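PDB 1J3N: 3-oxoacyl-(acyl-carrier protein) synthase II from Thermus thermophilus, which probably catalyses the condensation step of fatty acid elongation, joining an acyl chain to malonyl-acyl-carrier protein as a homodimeric thiolase-fold enzyme. Local coordinates for residues G10-G18 against A50-Y59; L355-L366 against F377-Y388. All blocks are in the same frame, centred on the assembly; numbering follows the deposited sequence.

Contact 1 of 2, residues G10-G18 against A50-Y59; sequences GALTPIGVG and AEVDVDPGAY
Val52 packs against Leu12 and the start of the Thr13-Gly16 turn, in a contact that is mostly apolar. Its CG1 lies 4.1 Å from Leu12 CD1, the two side chains crossing at about a right angle. CG2, the branch beside the backbone N, rests 3.6 Å from Thr13 C and also reaches Pro14 CD. With both branches gone, an alanine in place of Val52 would probably leave Leu12 without this neighbour and open a gap over the Thr13-Pro14 bond. Leu12 CG stands anti to the backbone N (chi1 -173°), which carries CD1 on to Val54 CG2 as well. Pro14 CB meets Ala50 CB at 3.6 Å. Val17 sends CG2 to Asp53 O and CG1 to the hydroxyl of Tyr59.

No direct hydrogen bond joins the segments. One water bridges them, donating to Thr13 O and accepting from Asp53 N at 2.9 Å. Pro14 CA adds a CH...O contact to Glu51 O. Within the type I turn, Thr13 OG1 accepts from Ile15 N, an ST turn, and donates to Gly16 O.

The contact lays the loop after strand 48-50 across the hairpin of strands 4-13 and 16-17. Helix 70-86 touches Leu12 and Tyr59, and helix 19-28 packs on Thr13 and Ile15.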
loop_
_atom_site.group_PDB
_atom_site.type_symbol
_atom_site.label_atom_id
_atom_site.label_comp_id
_atom_site.label_asym_id
_atom_site.label_seq_id
_atom_site.Cartn_x
_atom_site.Cartn_y
_atom_site.Cartn_z
ATOM N N GLY A 10 -15.039 7.052 12.513
ATOM C CA GLY A 10 -14.092 7.060 13.613
ATOM C C GLY A 10 -13.073 8.131 13.291
ATOM O O GLY A 10 -12.208 7.936 12.441
ATOM N N ALA A 11 -13.186 9.270 13.960
ATOM C CA ALA A 11 -12.287 10.386 13.716
ATOM C C ALA A 11 -11.389 10.728 14.899
ATOM O O ALA A 11 -11.868 10.935 16.013
ATOM C CB ALA A 11 -13.104 11.618 13.325
ATOM N N LEU A 12 -10.084 10.774 14.646
ATOM C CA LEU A 12 -9.110 11.139 15.674
ATOM C C LEU A 12 -8.365 12.314 15.048
ATOM O O LEU A 12 -7.446 12.119 14.256
ATOM C CB LEU A 12 -8.152 9.977 15.954
ATOM C CG LEU A 12 -7.187 10.169 17.126
ATOM C CD1 LEU A 12 -7.969 10.442 18.409
ATOM C CD2 LEU A 12 -6.325 8.930 17.286
ATOM N N THR A 13 -8.762 13.534 15.402
ATOM C CA THR A 13 -8.156 14.722 14.802
ATOM C C THR A 13 -7.614 15.782 15.745
ATOM O O THR A 13 -7.876 15.759 16.948
ATOM C CB THR A 13 -9.169 15.428 13.867
ATOM O OG1 THR A 13 -10.025 16.283 14.641
ATOM C CG2 THR A 13 -10.023 14.402 13.151
ATOM N N PRO A 14 -6.838 16.736 15.193
ATOM C CA PRO A 14 -6.228 17.850 15.926
ATOM C C PRO A 14 -7.237 18.832 16.535
ATOM O O PRO A 14 -6.861 19.694 17.324
ATOM C CB PRO A 14 -5.353 18.518 14.868
ATOM C CG PRO A 14 -4.906 17.368 14.045
ATOM C CD PRO A 14 -6.210 16.597 13.867
ATOM N N ILE A 15 -8.511 18.712 16.170
ATOM C CA ILE A 15 -9.526 19.611 16.723
ATOM C C ILE A 15 -10.669 18.853 17.375
ATOM O O ILE A 15 -11.712 19.429 17.671
ATOM C CB ILE A 15 -10.114 20.550 15.653
ATOM C CG1 ILE A 15 -10.895 19.748 14.611
ATOM C CG2 ILE A 15 -8.998 21.337 14.988
ATOM C CD1 ILE A 15 -11.447 20.624 13.474
ATOM N N GLY A 16 -10.475 17.556 17.592
ATOM C CA GLY A 16 -11.513 16.775 18.231
ATOM C C GLY A 16 -11.339 15.273 18.173
ATOM O O GLY A 16 -10.992 14.721 17.129
ATOM N N VAL A 17 -11.568 14.612 19.306
ATOM C CA VAL A 17 -11.484 13.157 19.379
ATOM C C VAL A 17 -12.924 12.673 19.233
ATOM O O VAL A 17 -13.789 12.988 20.058
ATOM C CB VAL A 17 -10.924 12.668 20.744
ATOM C CG1 VAL A 17 -10.982 11.144 20.818
ATOM C CG2 VAL A 17 -9.493 13.139 20.930
ATOM N N GLY A 18 -13.185 11.921 18.169
ATOM C CA GLY A 18 -14.524 11.431 17.938
ATOM C C GLY A 18 -15.172 12.207 16.808
ATOM O O GLY A 18 -14.946 13.411 16.640
ATOM N N ALA A 50 -0.315 20.408 13.862
ATOM C CA ALA A 50 -1.672 20.133 14.326
ATOM C C ALA A 50 -1.596 18.841 15.125
ATOM O O ALA A 50 -1.737 17.752 14.575
ATOM C CB ALA A 50 -2.621 19.975 13.131
ATOM N N GLU A 51 -1.357 18.974 16.426
ATOM C CA GLU A 51 -1.231 17.823 17.303
ATOM C C GLU A 51 -2.554 17.310 17.853
ATOM O O GLU A 51 -3.512 18.065 18.061
ATOM C CB GLU A 51 -0.281 18.147 18.465
ATOM C CG GLU A 51 1.096 18.635 18.027
ATOM C CD GLU A 51 1.993 18.981 19.206
ATOM O OE1 GLU A 51 1.453 19.415 20.247
ATOM O OE2 GLU A 51 3.231 18.836 19.090
ATOM N N VAL A 52 -2.594 15.999 18.070
ATOM C CA VAL A 52 -3.764 15.342 18.616
ATOM C C VAL A 52 -3.539 15.152 20.112
ATOM O O VAL A 52 -2.422 14.885 20.547
ATOM C CB VAL A 52 -3.979 13.946 17.974
ATOM C CG1 VAL A 52 -4.913 13.122 18.834
ATOM C CG2 VAL A 52 -4.552 14.092 16.561
ATOM N N ASP A 53 -4.605 15.298 20.886
ATOM C CA ASP A 53 -4.546 15.109 22.329
ATOM C C ASP A 53 -5.481 13.960 22.666
ATOM O O ASP A 53 -6.697 14.119 22.640
ATOM C CB ASP A 53 -4.999 16.372 23.073
ATOM C CG ASP A 53 -3.991 17.499 22.978
ATOM O OD1 ASP A 53 -2.783 17.224 23.137
ATOM O OD2 ASP A 53 -4.409 18.656 22.762
ATOM N N VAL A 54 -4.916 12.798 22.966
ATOM C CA VAL A 54 -5.727 11.640 23.295
ATOM C C VAL A 54 -4.969 10.711 24.233
ATOM O O VAL A 54 -3.742 10.594 24.154
ATOM C CB VAL A 54 -6.124 10.852 22.018
ATOM C CG1 VAL A 54 -4.907 10.168 21.422
ATOM C CG2 VAL A 54 -7.201 9.831 22.345
ATOM N N ASP A 55 -5.709 10.059 25.124
ATOM C CA ASP A 55 -5.125 9.119 26.075
ATOM C C ASP A 55 -5.301 7.706 25.527
ATOM O O ASP A 55 -6.354 7.091 25.689
ATOM C CB ASP A 55 -5.820 9.256 27.432
ATOM C CG ASP A 55 -5.269 8.305 28.478
ATOM O OD1 ASP A 55 -4.160 7.758 28.276
ATOM O OD2 ASP A 55 -5.946 8.117 29.513
ATOM N N PRO A 56 -4.266 7.173 24.860
ATOM C CA PRO A 56 -4.336 5.824 24.292
ATOM C C PRO A 56 -4.719 4.805 25.358
ATOM O O PRO A 56 -5.473 3.872 25.095
ATOM C CB PRO A 56 -2.920 5.601 23.762
ATOM C CG PRO A 56 -2.458 6.988 23.437
ATOM C CD PRO A 56 -2.939 7.765 24.629
ATOM N N GLY A 57 -4.183 4.998 26.561
ATOM C CA GLY A 57 -4.474 4.105 27.669
ATOM C C GLY A 57 -5.962 4.043 27.961
ATOM O O GLY A 57 -6.438 3.119 28.622
ATOM N N ALA A 58 -6.703 5.026 27.460
ATOM C CA ALA A 58 -8.147 5.068 27.667
ATOM C C ALA A 58 -8.865 4.169 26.661
ATOM O O ALA A 58 -10.053 3.876 26.814
ATOM C CB ALA A 58 -8.658 6.514 27.544
ATOM N N TYR A 59 -8.140 3.732 25.636
ATOM C CA TYR A 59 -8.714 2.873 24.603
ATOM C C TYR A 59 -8.083 1.491 24.555
ATOM O O TYR A 59 -8.778 0.492 24.359
ATOM C CB TYR A 59 -8.569 3.541 23.232
ATOM C CG TYR A 59 -9.388 4.797 23.100
ATOM C CD1 TYR A 59 -10.724 4.741 22.700
ATOM C CD2 TYR A 59 -8.846 6.042 23.427
ATOM C CE1 TYR A 59 -11.504 5.894 22.632
ATOM C CE2 TYR A 59 -9.616 7.196 23.364
ATOM C CZ TYR A 59 -10.943 7.114 22.968
ATOM O OH TYR A 59 -11.714 8.251 22.929
HETATM O O HOH W 1 -7.052 16.354 19.661
#

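Contact 2 of 2, residues L355-L366 against F377-Y388; sequences LYHGVIPPTINL and FVPEPREAKVDY
Phe377 offers its carbonyl to Thr363, whose OG1 donates to Phe377 O at 2.8 Å. The donor sits 18° from the carbonyl plane. Thr363 OG1 is anti to its own carbonyl carbon (chi1 -61°), beside the backbone N, and both donors of this residue turn to the second segment. OG1 has a second partner in Ser331 N, so this buried hydroxyl makes two hydrogen bonds. Phe377 CB also meets Leu366 CD2. At Val378, the carbonyl O takes the N-H of Thr363, with 2.9 Å from Thr363 N to Val378 O. Pro379 follows, its CB 3.9 Å from Leu366 CD2, the methyl that also touches Phe377. A water donates to Thr363 O and accepts from Leu366 N; its bond to Pro379 O is weak.

Pro381 CG lies 3.6 Å from Pro362 CD, the two rings meeting at an oblique angle. Pro381 CA makes a CH...O contact to Ile360 O. Arg382 then forms the antiparallel hydrogen-bonded pair with Ile360. Ile360 N reaches Arg382 O at 2.8 Å, and Arg382 N returns to Ile360 O. The guanidinium turns away to Asp376.

Glu383 and Val359 are the non-hydrogen-bonded pair, where OE2 nears Val359 CG2. Just past the strand, Ala384 N donates to Gly358 O. Ala384 CB packs on Ile360 CG1 at 3.9 Å. Val386 CG2 presses on Leu355 CD2 at 3.3 Å, tighter than usual carbon contact.

The two short strands form a small separate antiparallel sheet just beyond helix 343-357. Strand 328-330 touches Ile360, Arg382 and Ala384, and strand 297-299 meets Ile360 through Tyr297. Strand 399-406 meets Leu355 through Phe405.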
loop_
_atom_site.group_PDB
_atom_site.type_symbol
_atom_site.label_atom_id
_atom_site.label_comp_id
_atom_site.label_asym_id
_atom_site.label_seq_id
_atom_site.Cartn_x
_atom_site.Cartn_y
_atom_site.Cartn_z
ATOM N N LEU A 355 -22.798 16.157 3.992
ATOM C CA LEU A 355 -23.967 15.648 3.272
ATOM C C LEU A 355 -25.072 15.260 4.244
ATOM O O LEU A 355 -26.236 15.626 4.072
ATOM C CB LEU A 355 -23.596 14.415 2.441
ATOM C CG LEU A 355 -22.725 14.575 1.194
ATOM C CD1 LEU A 355 -22.360 13.201 0.659
ATOM C CD2 LEU A 355 -23.468 15.370 0.142
ATOM N N TYR A 356 -24.687 14.496 5.259
ATOM C CA TYR A 356 -25.589 14.011 6.295
ATOM C C TYR A 356 -26.257 15.137 7.107
ATOM O O TYR A 356 -27.467 15.120 7.331
ATOM C CB TYR A 356 -24.792 13.096 7.228
ATOM C CG TYR A 356 -25.587 12.462 8.341
ATOM C CD1 TYR A 356 -26.453 11.402 8.089
ATOM C CD2 TYR A 356 -25.469 12.923 9.650
ATOM C CE1 TYR A 356 -27.186 10.811 9.115
ATOM C CE2 TYR A 356 -26.199 12.342 10.689
ATOM C CZ TYR A 356 -27.056 11.285 10.414
ATOM O OH TYR A 356 -27.787 10.712 11.435
ATOM N N HIS A 357 -25.462 16.111 7.544
ATOM C CA HIS A 357 -25.956 17.230 8.356
ATOM C C HIS A 357 -26.521 18.414 7.565
ATOM O O HIS A 357 -27.200 19.274 8.128
ATOM C CB HIS A 357 -24.839 17.748 9.266
ATOM C CG HIS A 357 -24.394 16.771 10.310
ATOM N ND1 HIS A 357 -25.227 16.320 11.312
ATOM C CD2 HIS A 357 -23.189 16.194 10.535
ATOM C CE1 HIS A 357 -24.553 15.511 12.111
ATOM N NE2 HIS A 357 -23.315 15.419 11.662
ATOM N N GLY A 358 -26.231 18.470 6.270
ATOM C CA GLY A 358 -26.732 19.566 5.463
ATOM C C GLY A 358 -26.072 20.901 5.754
ATOM O O GLY A 358 -26.696 21.955 5.605
ATOM N N VAL A 359 -24.816 20.863 6.187
ATOM C CA VAL A 359 -24.059 22.078 6.471
ATOM C C VAL A 359 -22.673 21.858 5.877
ATOM O O VAL A 359 -22.091 20.776 6.016
ATOM C CB VAL A 359 -23.909 22.352 7.991
ATOM C CG1 VAL A 359 -23.067 23.608 8.201
ATOM C CG2 VAL A 359 -25.279 22.532 8.644
ATOM N N ILE A 360 -22.157 22.879 5.202
ATOM C CA ILE A 360 -20.849 22.794 4.572
ATOM C C ILE A 360 -19.789 23.412 5.466
ATOM O O ILE A 360 -19.921 24.561 5.899
ATOM C CB ILE A 360 -20.834 23.530 3.218
ATOM C CG1 ILE A 360 -22.047 23.111 2.377
ATOM C CG2 ILE A 360 -19.551 23.222 2.476
ATOM C CD1 ILE A 360 -22.134 21.627 2.096
ATOM N N PRO A 361 -18.716 22.656 5.752
ATOM C CA PRO A 361 -17.635 23.156 6.605
ATOM C C PRO A 361 -16.899 24.291 5.901
ATOM O O PRO A 361 -16.774 24.285 4.679
ATOM C CB PRO A 361 -16.772 21.917 6.827
ATOM C CG PRO A 361 -16.967 21.146 5.565
ATOM C CD PRO A 361 -18.453 21.269 5.331
ATOM N N PRO A 362 -16.398 25.273 6.667
ATOM C CA PRO A 362 -15.678 26.434 6.126
ATOM C C PRO A 362 -14.185 26.253 5.886
ATOM O O PRO A 362 -13.561 25.301 6.361
ATOM C CB PRO A 362 -15.910 27.484 7.193
ATOM C CG PRO A 362 -15.701 26.652 8.437
ATOM C CD PRO A 362 -16.520 25.390 8.134
ATOM N N THR A 363 -13.624 27.201 5.147
ATOM C CA THR A 363 -12.198 27.231 4.884
ATOM C C THR A 363 -11.813 28.449 5.704
ATOM O O THR A 363 -12.042 29.583 5.273
ATOM C CB THR A 363 -11.873 27.518 3.400
ATOM O OG1 THR A 363 -12.433 26.496 2.570
ATOM C CG2 THR A 363 -10.370 27.551 3.185
ATOM N N ILE A 364 -11.268 28.235 6.898
ATOM C CA ILE A 364 -10.883 29.374 7.731
ATOM C C ILE A 364 -9.618 30.060 7.216
ATOM O O ILE A 364 -8.965 29.576 6.291
ATOM C CB ILE A 364 -10.665 28.957 9.216
ATOM C CG1 ILE A 364 -9.438 28.053 9.345
ATOM C CG2 ILE A 364 -11.911 28.238 9.746
ATOM C CD1 ILE A 364 -9.040 27.788 10.796
ATOM N N ASN A 365 -9.292 31.201 7.816
ATOM C CA ASN A 365 -8.111 31.981 7.463
ATOM C C ASN A 365 -8.156 32.577 6.059
ATOM O O ASN A 365 -7.142 33.066 5.556
ATOM C CB ASN A 365 -6.837 31.139 7.609
ATOM C CG ASN A 365 -6.557 30.734 9.051
ATOM O OD1 ASN A 365 -6.897 31.455 9.996
ATOM N ND2 ASN A 365 -5.910 29.584 9.225
ATOM N N LEU A 366 -9.326 32.537 5.433
ATOM C CA LEU A 366 -9.499 33.084 4.091
ATOM C C LEU A 366 -9.618 34.613 4.192
ATOM O O LEU A 366 -10.581 35.211 3.712
ATOM C CB LEU A 366 -10.764 32.494 3.467
ATOM C CG LEU A 366 -10.922 32.552 1.953
ATOM C CD1 LEU A 366 -9.982 31.556 1.296
ATOM C CD2 LEU A 366 -12.354 32.233 1.594
ATOM N N PHE A 377 -15.121 29.520 -1.757
ATOM C CA PHE A 377 -14.395 28.722 -0.771
ATOM C C PHE A 377 -15.012 28.637 0.629
ATOM O O PHE A 377 -14.348 28.223 1.583
ATOM C CB PHE A 377 -12.949 29.211 -0.686
ATOM C CG PHE A 377 -12.175 29.007 -1.958
ATOM C CD1 PHE A 377 -11.990 27.723 -2.477
ATOM C CD2 PHE A 377 -11.656 30.094 -2.657
ATOM C CE1 PHE A 377 -11.302 27.525 -3.677
ATOM C CE2 PHE A 377 -10.964 29.909 -3.859
ATOM C CZ PHE A 377 -10.788 28.621 -4.371
ATOM N N VAL A 378 -16.279 29.028 0.745
ATOM C CA VAL A 378 -17.013 28.958 2.006
ATOM C C VAL A 378 -16.247 29.479 3.236
ATOM O O VAL A 378 -15.816 28.705 4.097
ATOM C CB VAL A 378 -17.465 27.492 2.257
ATOM C CG1 VAL A 378 -18.465 27.428 3.387
ATOM C CG2 VAL A 378 -18.069 26.914 0.975
ATOM N N PRO A 379 -16.074 30.806 3.336
ATOM C CA PRO A 379 -15.358 31.377 4.482
ATOM C C PRO A 379 -16.067 31.120 5.813
ATOM O O PRO A 379 -15.450 31.181 6.880
ATOM C CB PRO A 379 -15.275 32.862 4.130
ATOM C CG PRO A 379 -16.473 33.078 3.253
ATOM C CD PRO A 379 -16.453 31.856 2.377
ATOM N N GLU A 380 -17.363 30.827 5.735
ATOM C CA GLU A 380 -18.186 30.544 6.909
ATOM C C GLU A 380 -19.101 29.344 6.648
ATOM O O GLU A 380 -19.550 29.135 5.523
ATOM C CB GLU A 380 -19.040 31.766 7.263
ATOM C CG GLU A 380 -18.373 32.759 8.200
ATOM C CD GLU A 380 -18.229 32.220 9.618
ATOM O OE1 GLU A 380 -17.498 31.226 9.816
ATOM O OE2 GLU A 380 -18.855 32.793 10.538
ATOM N N PRO A 381 -19.380 28.535 7.689
ATOM C CA PRO A 381 -20.246 27.359 7.557
ATOM C C PRO A 381 -21.549 27.751 6.876
ATOM O O PRO A 381 -22.107 28.807 7.170
ATOM C CB PRO A 381 -20.464 26.928 9.004
ATOM C CG PRO A 381 -19.173 27.299 9.652
ATOM C CD PRO A 381 -18.907 28.677 9.076
ATOM N N ARG A 382 -22.042 26.904 5.980
ATOM C CA ARG A 382 -23.273 27.227 5.274
ATOM C C ARG A 382 -24.277 26.088 5.177
ATOM O O ARG A 382 -23.938 24.975 4.775
ATOM C CB ARG A 382 -22.941 27.715 3.867
ATOM C CG ARG A 382 -24.109 28.370 3.155
ATOM C CD ARG A 382 -23.695 28.781 1.758
ATOM N NE ARG A 382 -22.424 29.494 1.789
ATOM C CZ ARG A 382 -21.679 29.747 0.720
ATOM N NH1 ARG A 382 -22.078 29.345 -0.481
ATOM N NH2 ARG A 382 -20.526 30.391 0.856
ATOM N N GLU A 383 -25.520 26.386 5.549
ATOM C CA GLU A 383 -26.606 25.414 5.477
ATOM C C GLU A 383 -26.865 25.176 3.998
ATOM O O GLU A 383 -27.205 26.107 3.266
ATOM C CB GLU A 383 -27.881 25.971 6.123
ATOM C CG GLU A 383 -28.055 25.700 7.620
ATOM C CD GLU A 383 -29.098 24.620 7.909
ATOM O OE1 GLU A 383 -30.120 24.560 7.188
ATOM O OE2 GLU A 383 -28.908 23.841 8.869
ATOM N N ALA A 384 -26.698 23.936 3.561
ATOM C CA ALA A 384 -26.910 23.586 2.163
ATOM C C ALA A 384 -27.172 22.095 2.038
ATOM O O ALA A 384 -26.508 21.282 2.681
ATOM C CB ALA A 384 -25.693 23.979 1.335
ATOM N N LYS A 385 -28.148 21.744 1.209
ATOM C CA LYS A 385 -28.522 20.354 0.996
ATOM C C LYS A 385 -28.060 19.863 -0.376
ATOM O O LYS A 385 -28.818 19.902 -1.350
ATOM C CB LYS A 385 -30.044 20.212 1.108
ATOM C CG LYS A 385 -30.587 18.807 0.840
ATOM C CD LYS A 385 -32.115 18.819 0.750
ATOM C CE LYS A 385 -32.681 17.429 0.478
ATOM N NZ LYS A 385 -32.424 16.492 1.609
ATOM N N VAL A 386 -26.818 19.401 -0.457
ATOM C CA VAL A 386 -26.292 18.902 -1.721
ATOM C C VAL A 386 -26.600 17.414 -1.890
ATOM O O VAL A 386 -26.777 16.690 -0.912
ATOM C CB VAL A 386 -24.765 19.132 -1.819
ATOM C CG1 VAL A 386 -24.468 20.624 -1.894
ATOM C CG2 VAL A 386 -24.068 18.529 -0.619
ATOM N N ASP A 387 -26.678 16.967 -3.137
ATOM C CA ASP A 387 -26.960 15.563 -3.435
ATOM C C ASP A 387 -25.668 14.800 -3.676
ATOM O O ASP A 387 -25.577 13.609 -3.378
ATOM C CB ASP A 387 -27.834 15.445 -4.683
ATOM C CG ASP A 387 -29.178 16.120 -4.519
ATOM O OD1 ASP A 387 -29.912 15.758 -3.575
ATOM O OD2 ASP A 387 -29.500 17.011 -5.336
ATOM N N TYR A 388 -24.677 15.500 -4.224
ATOM C CA TYR A 388 -23.378 14.911 -4.532
ATOM C C TYR A 388 -22.206 15.823 -4.144
ATOM O O TYR A 388 -22.280 17.062 -4.250
ATOM C CB TYR A 388 -23.300 14.579 -6.030
ATOM C CG TYR A 388 -24.206 13.441 -6.470
ATOM C CD1 TYR A 388 -23.862 12.114 -6.221
ATOM C CD2 TYR A 388 -25.408 13.694 -7.141
ATOM C CE1 TYR A 388 -24.687 11.059 -6.629
ATOM C CE2 TYR A 388 -26.245 12.646 -7.553
ATOM C CZ TYR A 388 -25.876 11.332 -7.295
ATOM O OH TYR A 388 -26.688 10.291 -7.702
HETATM O O HOH W 2 -12.394 32.399 6.537
#

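In the fold
Contact 1 comes first along the chain and closes before contact 2 opens. Their centres are 23 Å apart. The nearest atoms are about 8 Å apart, and the two do not touch. The large mixed sheet connects them. Strand 4-13 of contact 1 pairs with strand 253-262, which pairs with 399-406 and then 388-394, the strand entered at the end of contact 2. Contact 1 lays a loop on the hairpin that starts the N-terminal half of this thiolase-type fold, while contact 2 pairs two short strands near helix 343-357 in the C-terminal half. No residue of the other subunit touches either contact, so neither forms part of the dimer interface.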